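Local coordinates for protein probable starch synthase 4, chloroplastic/amyloplastic (Arabidopsis thaliana, PDB 6GNE) that is probably a plastid starch synthase of the GT-B clan, and holds adenosine-5'-diphosphate and a glycan beside a glycine-rich loop and helix start, at residues Ala16-Pro21 with Gly26-Val31; Ala38-Gly43 with Glu90-His95. All coordinates share one frame; numbering follows the deposited sequence.

Contact 1. Residues Ala16-Pro21 with Gly26-Val31. With ADP (adenosine-5'-diphosphate), chain F; AC1 (4,6-dideoxy-4-{[(1S,4R,5S,6S)-4,5,6-trihydroxy-3-(hydroxymethyl)cyclohex-2-en-1-yl]amino}-alpha-D-glucopyranose), chain C.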
ATOM      1  N   ALA A  16      -7.080  -4.912   9.801  1.00 33.79           N
ATOM      2  CA  ALA A  16      -6.947  -3.947   8.719  1.00 32.64           C
ATOM      3  C   ALA A  16      -8.169  -3.940   7.846  1.00 33.19           C
ATOM      4  O   ALA A  16      -8.973  -4.882   7.882  1.00 34.62           O
ATOM      5  CB  ALA A  16      -5.722  -4.293   7.886  1.00 31.78           C
ATOM      6  N   ALA A  17      -8.278  -2.903   7.029  1.00 33.57           N
ATOM      7  CA  ALA A  17      -9.377  -2.795   6.066  1.00 35.32           C
ATOM      8  C   ALA A  17      -9.092  -3.473   4.740  1.00 34.77           C
ATOM      9  O   ALA A  17     -10.006  -3.625   3.947  1.00 36.42           O
ATOM     10  CB  ALA A  17      -9.731  -1.327   5.840  1.00 35.83           C
ATOM     11  N   GLU A  18      -7.846  -3.882   4.509  1.00 34.36           N
ATOM     12  CA  GLU A  18      -7.438  -4.559   3.268  1.00 34.78           C
ATOM     13  C   GLU A  18      -6.464  -5.703   3.489  1.00 34.97           C
ATOM     14  O   GLU A  18      -5.678  -5.712   4.442  1.00 34.63           O
ATOM     15  CB  GLU A  18      -6.706  -3.587   2.328  1.00 33.75           C
ATOM     16  CG  GLU A  18      -7.507  -2.426   1.791  1.00 33.41           C
ATOM     17  CD  GLU A  18      -6.608  -1.487   0.973  1.00 32.47           C
ATOM     18  OE1 GLU A  18      -5.970  -1.934  -0.020  1.00 30.93           O
ATOM     19  OE2 GLU A  18      -6.535  -0.294   1.328  1.00 33.17           O
ATOM     20  N   MET A  19      -6.514  -6.640   2.552  1.00 36.48           N
ATOM     21  CA  MET A  19      -5.498  -7.657   2.388  1.00 37.31           C
ATOM     22  C   MET A  19      -5.522  -8.145   0.939  1.00 36.98           C
ATOM     23  O   MET A  19      -6.558  -8.575   0.418  1.00 37.44           O
ATOM     24  CB  MET A  19      -5.752  -8.832   3.314  1.00 40.48           C
ATOM     25  CG  MET A  19      -4.592  -9.837   3.356  1.00 41.69           C
ATOM     26  SD  MET A  19      -5.063 -11.398   4.091  1.00 44.35           S
ATOM     27  CE  MET A  19      -3.692 -12.399   3.571  1.00 46.09           C
ATOM     28  N   ALA A  20      -4.368  -8.086   0.304  1.00 35.50           N
ATOM     29  CA  ALA A  20      -4.225  -8.556  -1.060  1.00 35.92           C
ATOM     30  C   ALA A  20      -4.237 -10.084  -1.060  1.00 36.46           C
ATOM     31  O   ALA A  20      -3.580 -10.684  -0.198  1.00 35.73           O
ATOM     32  CB  ALA A  20      -2.930  -8.022  -1.659  1.00 35.49           C
ATOM     33  N   PRO A  21      -4.944 -10.734  -1.992  1.00 36.81           N
ATOM     34  CA  PRO A  21      -5.708 -10.145  -3.128  1.00 35.74           C
ATOM     35  C   PRO A  21      -7.203  -9.974  -2.886  1.00 35.34           C
ATOM     36  O   PRO A  21      -7.843  -9.347  -3.674  1.00 34.48           O
ATOM     37  CB  PRO A  21      -5.553 -11.209  -4.214  1.00 36.22           C
ATOM     38  CG  PRO A  21      -5.489 -12.490  -3.435  1.00 37.97           C
ATOM     39  CD  PRO A  21      -4.857 -12.197  -2.102  1.00 37.80           C
ATOM     40  N   GLY A  26      -4.958  -0.425  -2.759  1.00 33.86           N
ATOM     41  CA  GLY A  26      -3.602  -0.166  -3.162  1.00 32.63           C
ATOM     42  C   GLY A  26      -2.571  -0.914  -2.351  1.00 32.72           C
ATOM     43  O   GLY A  26      -2.713  -2.107  -2.101  1.00 34.44           O
ATOM     44  N   GLY A  27      -1.535  -0.201  -1.929  1.00 31.34           N
ATOM     45  CA  GLY A  27      -0.407  -0.802  -1.289  1.00 31.27           C
ATOM     46  C   GLY A  27      -0.632  -1.359   0.108  1.00 31.79           C
ATOM     47  O   GLY A  27       0.099  -2.254   0.536  1.00 31.60           O
ATOM     48  N   LEU A  28      -1.608  -0.810   0.824  1.00 32.73           N
ATOM     49  CA  LEU A  28      -1.904  -1.251   2.187  1.00 33.33           C
ATOM     50  C   LEU A  28      -2.245  -2.728   2.186  1.00 32.71           C
ATOM     51  O   LEU A  28      -1.640  -3.523   2.886  1.00 32.05           O
ATOM     52  CB  LEU A  28      -3.066  -0.456   2.800  1.00 34.90           C
ATOM     53  CG  LEU A  28      -3.219  -0.726   4.311  1.00 36.60           C
ATOM     54  CD1 LEU A  28      -3.464   0.560   5.105  1.00 38.69           C
ATOM     55  CD2 LEU A  28      -4.345  -1.698   4.540  1.00 36.73           C
ATOM     56  N   GLY A  29      -3.203  -3.089   1.353  1.00 32.47           N
ATOM     57  CA  GLY A  29      -3.538  -4.477   1.155  1.00 32.72           C
ATOM     58  C   GLY A  29      -2.349  -5.350   0.804  1.00 32.42           C
ATOM     59  O   GLY A  29      -2.300  -6.480   1.260  1.00 33.64           O
ATOM     60  N   ASP A  30      -1.430  -4.858  -0.033  1.00 32.41           N
ATOM     61  CA  ASP A  30      -0.244  -5.624  -0.411  1.00 33.99           C
ATOM     62  C   ASP A  30       0.640  -5.908   0.791  1.00 33.17           C
ATOM     63  O   ASP A  30       1.144  -7.028   0.959  1.00 32.08           O
ATOM     64  CB  ASP A  30       0.599  -4.887  -1.467  1.00 34.68           C
ATOM     65  CG  ASP A  30       0.044  -5.009  -2.866  1.00 37.23           C
ATOM     66  OD1 ASP A  30      -0.906  -5.770  -3.125  1.00 36.93           O
ATOM     67  OD2 ASP A  30       0.609  -4.358  -3.760  1.00 41.88           O
ATOM     68  N   VAL A  31       0.821  -4.867   1.601  1.00 33.03           N
ATOM     69  CA  VAL A  31       1.673  -4.920   2.769  1.00 33.26           C
ATOM     70  C   VAL A  31       1.148  -5.874   3.836  1.00 33.14           C
ATOM     71  O   VAL A  31       1.923  -6.650   4.412  1.00 33.06           O
ATOM     72  CB  VAL A  31       1.901  -3.498   3.339  1.00 34.25           C
ATOM     73  CG1 VAL A  31       2.591  -3.545   4.716  1.00 35.34           C
ATOM     74  CG2 VAL A  31       2.733  -2.679   2.326  1.00 33.74           C
TER
HETATM   75  PB  ADP F 601      -0.711   3.372  -3.342  1.00 27.46           P
HETATM   76  O1B ADP F 601      -0.765   2.600  -2.057  1.00 28.85           O
HETATM   77  O2B ADP F 601      -1.740   3.025  -4.378  1.00 27.40           O
HETATM   78  O3B ADP F 601      -0.678   4.860  -3.077  1.00 28.09           O
HETATM   79  PA  ADP F 601       1.590   1.693  -3.798  1.00 28.50           P
HETATM   80  O1A ADP F 601       2.702   1.772  -4.803  1.00 29.64           O
HETATM   81  O2A ADP F 601       2.035   1.562  -2.365  1.00 30.69           O
HETATM   82  O3A ADP F 601       0.689   3.005  -4.043  1.00 27.33           O
HETATM   83  O5' ADP F 601       0.609   0.459  -4.108  1.00 28.95           O
HETATM   84  C5' ADP F 601      -0.057   0.310  -5.362  1.00 29.36           C
HETATM   85  C4' ADP F 601      -0.507  -1.130  -5.671  1.00 28.85           C
HETATM   86  O4' ADP F 601      -1.747  -1.106  -6.395  1.00 28.56           O
HETATM   87  C3' ADP F 601       0.442  -1.873  -6.589  1.00 28.13           C
HETATM   88  O3' ADP F 601       0.302  -3.264  -6.355  1.00 27.88           O
HETATM   89  C2' ADP F 601      -0.078  -1.560  -7.967  1.00 27.70           C
HETATM   90  O2' ADP F 601       0.295  -2.528  -8.932  1.00 28.75           O
HETATM   91  C1' ADP F 601      -1.558  -1.589  -7.724  1.00 28.36           C
HETATM   92  N9  ADP F 601      -2.334  -0.726  -8.642  1.00 29.82           N
HETATM   93  C8  ADP F 601      -2.474   0.604  -8.580  1.00 29.22           C
HETATM   94  N7  ADP F 601      -3.300   1.039  -9.558  1.00 29.29           N
HETATM   95  C5  ADP F 601      -3.706  -0.028 -10.265  1.00 29.69           C
HETATM   96  C6  ADP F 601      -4.585  -0.283 -11.448  1.00 29.92           C
HETATM   97  N6  ADP F 601      -5.198   0.750 -12.080  1.00 28.33           N
HETATM   98  N1  ADP F 601      -4.730  -1.577 -11.855  1.00 29.74           N
HETATM   99  C2  ADP F 601      -4.087  -2.590 -11.219  1.00 30.03           C
HETATM  100  N3  ADP F 601      -3.282  -2.415 -10.159  1.00 29.05           N
HETATM  101  C4  ADP F 601      -3.058  -1.186  -9.652  1.00 29.65           C
HETATM  102  C1  AC1 C   3      -5.690   3.942   1.632  1.00 35.38           C
HETATM  103  O2  AC1 C   3      -4.985   4.561   3.869  1.00 35.07           O
HETATM  104  C2  AC1 C   3      -4.551   3.923   2.656  1.00 36.38           C
HETATM  105  C4A AC1 C   3       2.445   3.135   0.487  1.00 31.44           C
HETATM  106  C3  AC1 C   3      -3.269   4.550   2.085  1.00 35.52           C
HETATM  107  O3  AC1 C   3      -2.257   4.427   3.088  1.00 35.84           O
HETATM  108  C4  AC1 C   3      -2.883   3.849   0.778  1.00 34.55           C
HETATM  109  N4A AC1 C   3      -1.621   4.315   0.176  1.00 35.55           N
HETATM  110  C5  AC1 C   3      -4.077   4.027  -0.163  1.00 34.19           C
HETATM  111  O5  AC1 C   3      -5.227   3.389   0.399  1.00 35.06           O
HETATM  112  C6  AC1 C   3      -3.879   3.381  -1.523  1.00 34.74           C
HETATM  113  C1B AC1 C   3      -0.304   4.208   0.819  1.00 33.90           C
HETATM  114  C2B AC1 C   3       0.809   5.036   0.128  1.00 33.60           C
HETATM  115  O2B AC1 C   3       0.310   5.947  -0.870  1.00 33.02           O
HETATM  116  C3B AC1 C   3       1.940   4.204  -0.469  1.00 32.53           C
HETATM  117  O3B AC1 C   3       3.037   5.091  -0.665  1.00 33.96           O
HETATM  118  O4  AC1 C   3       3.430   2.342  -0.179  1.00 29.01           O
HETATM  119  C5B AC1 C   3       1.323   2.293   1.017  1.00 30.56           C
HETATM  120  C7B AC1 C   3       0.076   2.768   1.106  1.00 31.82           C
HETATM  121  C6B AC1 C   3       1.610   0.899   1.524  1.00 30.70           C
HETATM  122  O6B AC1 C   3       2.491   0.942   2.653  1.00 29.58           O
HETATM  123  O   HOH W   1      -4.144   0.333  -0.039  1.00 36.97           O
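The carboxylate of Glu18 has Leu28 CB and Gly29 N over one of its faces, while Gly26 N meets OE1 on the syn side, 21° out of the carboxylate plane and displaced toward the other face. The setting is the glycine-rich loop of the N-terminal GT-B domain, which carries the Lys-X-Gly-Gly-Leu motif of starch and glycogen synthases, here with Val25 at X; it follows strand 11-15 and opens helix 27-41. Glu18 CG lies beside the backbone N (chi1 -64°) and the chain runs out extended, bringing the carboxylate to the first turn of the helix. There Glu18 OE1 accepts from Gly26 N at 3.3 Å; the bond from Gly29 N to OE1 is weak, consistent with that donor's place above the face. Val25 N also binds OE1. OE2 is held by Tyr112 and by a water 2.8 Å away, which accepts from Leu28 N and lies between Glu18 OE2 and the AC1 ring oxygen O5. Both carboxylate oxygens are thus satisfied in a buried place, and the side chain ties the loop to the helix start. Farther along, Ala20 N donates to Gly29 O at 2.8 Å, arriving 57° above the carbonyl plane, and Leu28 CD2 packs against Glu18 CB at 3.7 Å. The ligands lie against the segment 26-31. With no side chain at Gly26 or Gly27, backbone atoms come close to them: Gly27 C is 3.5 Å from AC1 C6B, and Gly27 N donates to ADP O1B at 2.9 Å. Asp30 divides its carboxylate between two partners, Lys24 forming a salt bridge to OD1 while OD2 accepts from the ribose hydroxyl O3' of ADP at 2.8 Å.

Contact 2. Residues Ala38-Gly43 with Glu90-His95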
ATOM      1  N   ALA A  38       5.696 -13.068   5.578  1.00 40.25           N
ATOM      2  CA  ALA A  38       7.087 -13.037   6.035  1.00 40.13           C
ATOM      3  C   ALA A  38       7.173 -13.435   7.497  1.00 41.29           C
ATOM      4  O   ALA A  38       8.038 -14.212   7.863  1.00 41.94           O
ATOM      5  CB  ALA A  38       7.714 -11.687   5.809  1.00 38.42           C
ATOM      6  N   LEU A  39       6.253 -12.922   8.314  1.00 41.19           N
ATOM      7  CA  LEU A  39       6.167 -13.277   9.737  1.00 43.31           C
ATOM      8  C   LEU A  39       5.815 -14.751   9.933  1.00 45.56           C
ATOM      9  O   LEU A  39       6.432 -15.439  10.762  1.00 47.66           O
ATOM     10  CB  LEU A  39       5.154 -12.383  10.465  1.00 42.44           C
ATOM     11  CG  LEU A  39       5.500 -10.895  10.603  1.00 41.28           C
ATOM     12  CD1 LEU A  39       4.291 -10.119  11.082  1.00 40.78           C
ATOM     13  CD2 LEU A  39       6.691 -10.623  11.500  1.00 42.28           C
ATOM     14  N   GLN A  40       4.843 -15.239   9.175  1.00 46.86           N
ATOM     15  CA  GLN A  40       4.537 -16.668   9.198  1.00 50.45           C
ATOM     16  C   GLN A  40       5.755 -17.570   8.843  1.00 51.95           C
ATOM     17  O   GLN A  40       5.952 -18.567   9.503  1.00 52.95           O
ATOM     18  CB  GLN A  40       3.329 -16.992   8.317  1.00 51.56           C
ATOM     19  CG  GLN A  40       2.682 -18.335   8.621  1.00 54.13           C
ATOM     20  CD  GLN A  40       1.668 -18.733   7.564  1.00 54.94           C
ATOM     21  OE1 GLN A  40       2.041 -19.130   6.452  1.00 55.11           O
ATOM     22  NE2 GLN A  40       0.379 -18.650   7.912  1.00 54.93           N
ATOM     23  N   ARG A  41       6.582 -17.207   7.867  1.00 52.56           N
ATOM     24  CA  ARG A  41       7.818 -17.968   7.569  1.00 57.37           C
ATOM     25  C   ARG A  41       8.817 -17.961   8.726  1.00 57.85           C
ATOM     26  O   ARG A  41       9.569 -18.919   8.917  1.00 59.76           O
ATOM     27  CB  ARG A  41       8.557 -17.448   6.322  1.00 61.17           C
ATOM     28  CG  ARG A  41       7.767 -17.392   5.017  1.00 66.42           C
ATOM     29  CD  ARG A  41       6.676 -18.482   4.872  1.00 73.01           C
ATOM     30  NE  ARG A  41       5.735 -18.196   3.751  1.00 76.58           N
ATOM     31  CZ  ARG A  41       6.034 -18.226   2.443  1.00 80.48           C
ATOM     32  NH1 ARG A  41       5.088 -17.943   1.548  1.00 83.56           N
ATOM     33  NH2 ARG A  41       7.259 -18.537   2.008  1.00 82.63           N
ATOM     34  N   LYS A  42       8.845 -16.869   9.485  1.00 57.03           N
ATOM     35  CA  LYS A  42       9.702 -16.781  10.671  1.00 59.37           C
ATOM     36  C   LYS A  42       9.191 -17.598  11.884  1.00 57.94           C
ATOM     37  O   LYS A  42       9.837 -17.612  12.910  1.00 56.67           O
ATOM     38  CB  LYS A  42       9.958 -15.313  11.033  1.00 60.85           C
ATOM     39  CG  LYS A  42      10.782 -14.610   9.945  1.00 62.87           C
ATOM     40  CD  LYS A  42      10.996 -13.109  10.155  1.00 64.25           C
ATOM     41  CE  LYS A  42      12.401 -12.827  10.678  1.00 68.80           C
ATOM     42  NZ  LYS A  42      13.388 -12.787   9.567  1.00 69.43           N
ATOM     43  N   GLY A  43       8.047 -18.268  11.743  1.00 56.16           N
ATOM     44  CA  GLY A  43       7.524 -19.194  12.751  1.00 56.88           C
ATOM     45  C   GLY A  43       6.463 -18.619  13.669  1.00 55.43           C
ATOM     46  O   GLY A  43       6.124 -19.221  14.661  1.00 57.03           O
ATOM     47  N   GLU A  90      -3.812 -17.169   0.778  1.00 46.99           N
ATOM     48  CA  GLU A  90      -2.404 -17.415   0.544  1.00 49.02           C
ATOM     49  C   GLU A  90      -1.629 -17.916   1.756  1.00 47.93           C
ATOM     50  O   GLU A  90      -0.583 -17.379   2.137  1.00 46.95           O
ATOM     51  CB  GLU A  90      -1.799 -16.210  -0.186  1.00 51.36           C
ATOM     52  CG  GLU A  90      -2.067 -16.368  -1.704  1.00 52.98           C
ATOM     53  CD  GLU A  90      -1.782 -15.129  -2.519  1.00 52.73           C
ATOM     54  OE1 GLU A  90      -0.934 -14.324  -2.065  1.00 50.43           O
ATOM     55  OE2 GLU A  90      -2.430 -14.995  -3.593  1.00 55.87           O
ATOM     56  N   GLY A  91      -2.192 -18.963   2.356  1.00 48.00           N
ATOM     57  CA  GLY A  91      -1.619 -19.599   3.530  1.00 48.51           C
ATOM     58  C   GLY A  91      -1.871 -18.888   4.844  1.00 47.36           C
ATOM     59  O   GLY A  91      -1.534 -19.434   5.877  1.00 49.86           O
ATOM     60  N   LEU A  92      -2.447 -17.685   4.842  1.00 44.00           N
ATOM     61  CA  LEU A  92      -2.765 -17.008   6.096  1.00 43.25           C
ATOM     62  C   LEU A  92      -4.205 -17.314   6.534  1.00 42.46           C
ATOM     63  O   LEU A  92      -5.110 -17.248   5.722  1.00 42.60           O
ATOM     64  CB  LEU A  92      -2.554 -15.492   5.966  1.00 41.87           C
ATOM     65  CG  LEU A  92      -1.094 -15.111   5.744  1.00 41.74           C
ATOM     66  CD1 LEU A  92      -1.018 -13.729   5.157  1.00 40.92           C
ATOM     67  CD2 LEU A  92      -0.269 -15.241   7.007  1.00 43.20           C
ATOM     68  N   PRO A  93      -4.419 -17.633   7.816  1.00 42.09           N
ATOM     69  CA  PRO A  93      -5.798 -17.677   8.313  1.00 42.60           C
ATOM     70  C   PRO A  93      -6.425 -16.290   8.394  1.00 40.87           C
ATOM     71  O   PRO A  93      -5.793 -15.367   8.864  1.00 38.84           O
ATOM     72  CB  PRO A  93      -5.666 -18.284   9.729  1.00 44.13           C
ATOM     73  CG  PRO A  93      -4.264 -18.753   9.847  1.00 44.97           C
ATOM     74  CD  PRO A  93      -3.447 -17.964   8.865  1.00 43.08           C
ATOM     75  N   VAL A  94      -7.662 -16.158   7.929  1.00 41.58           N
ATOM     76  CA  VAL A  94      -8.367 -14.885   7.946  1.00 41.28           C
ATOM     77  C   VAL A  94      -9.748 -15.056   8.559  1.00 43.43           C
ATOM     78  O   VAL A  94     -10.394 -16.083   8.362  1.00 45.80           O
ATOM     79  CB  VAL A  94      -8.513 -14.314   6.523  1.00 41.01           C
ATOM     80  CG1 VAL A  94      -9.109 -12.908   6.561  1.00 40.69           C
ATOM     81  CG2 VAL A  94      -7.142 -14.305   5.839  1.00 39.96           C
ATOM     82  N   HIS A  95     -10.170 -14.048   9.320  1.00 43.15           N
ATOM     83  CA  HIS A  95     -11.499 -13.940   9.903  1.00 43.81           C
ATOM     84  C   HIS A  95     -12.146 -12.732   9.254  1.00 42.74           C
ATOM     85  O   HIS A  95     -11.646 -11.627   9.372  1.00 40.56           O
ATOM     86  CB  HIS A  95     -11.425 -13.760  11.433  1.00 44.99           C
ATOM     87  CG  HIS A  95     -11.124 -15.028  12.171  1.00 47.11           C
ATOM     88  ND1 HIS A  95      -9.833 -15.456  12.419  1.00 47.15           N
ATOM     89  CD2 HIS A  95     -11.947 -15.984  12.682  1.00 48.87           C
ATOM     90  CE1 HIS A  95      -9.878 -16.612  13.062  1.00 48.80           C
ATOM     91  NE2 HIS A  95     -11.146 -16.960  13.224  1.00 49.73           N
TER
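Gln40, in the last turn of helix 27-41, reaches the hairpin that joins strands 78-89 and 92-100, and its terminal amide meets Gly91 and Leu92 there. Strand 11-15, helix 27-41 and strand 45-51 form a beta-alpha-beta unit of the N-terminal GT-B domain, and strand 92-100 runs parallel to 45-51 in the same sheet. The contact therefore joins the end of the crossover helix to the start of a neighbouring strand. Its close part is small. Gln40 CG is anti to the backbone N (chi1 -162°), and with the chain extended beyond it NE2 donates to Gly91 O at 2.9 Å. The bond is nearly straight, 174° at the hydrogen, with the acceptor in the plane of the Gln40 amide; seen from the carbonyl, the donor stands 42° above its plane. This bond, with the acceptor in the amide plane, restrains the rotation of the group and supports the placing of NE2 toward Gly91. Leu92 CD2 lies over one face of the amide, 3.6 Å from Gln40 NE2, as the two side chains pass in opposite directions. Leu92 itself is buried, its side chain packed on Val46 and Ile48 of strand 45-51. The contact as a whole is slight: 121 Å² buried, and the nearest CA atoms, of Gln40 and Leu92, 7.9 Å apart. Its solvent side is the looser one. Gly91 is exposed in the two-residue hairpin turn it shares with Glu90, whose carboxylate makes a salt bridge to Lys37 of the same helix. Past Gln40 the helix ends in a Schellman motif at exposed Gly43, while Pro93 touches the amide loosely, its CD 4.0 Å from Gln40 NE2.

How the contacts relate
Helix 27-41 links the two contacts: its N-terminal turn belongs to contact 1 at the ligands, its C-terminal turn to contact 2 near the surface. Their centres are about 14 Å apart, and the centre of contact 2 lies about 18 Å from that of the chain, against about 6 Å for contact 1. Met19 bridges them, its CE 3.4 Å from Leu92 CD1 and its SD 4.0 Å from Val94 CG2, so the loop 16-21 packs on the strand that Gln40 reaches. Pro21 also touches Glu90. Of the two, contact 1 lines the ADP and glycan pockets; contact 2 joins the far end of the same helix to the hairpin leading into strand 92-100, away from the ligands.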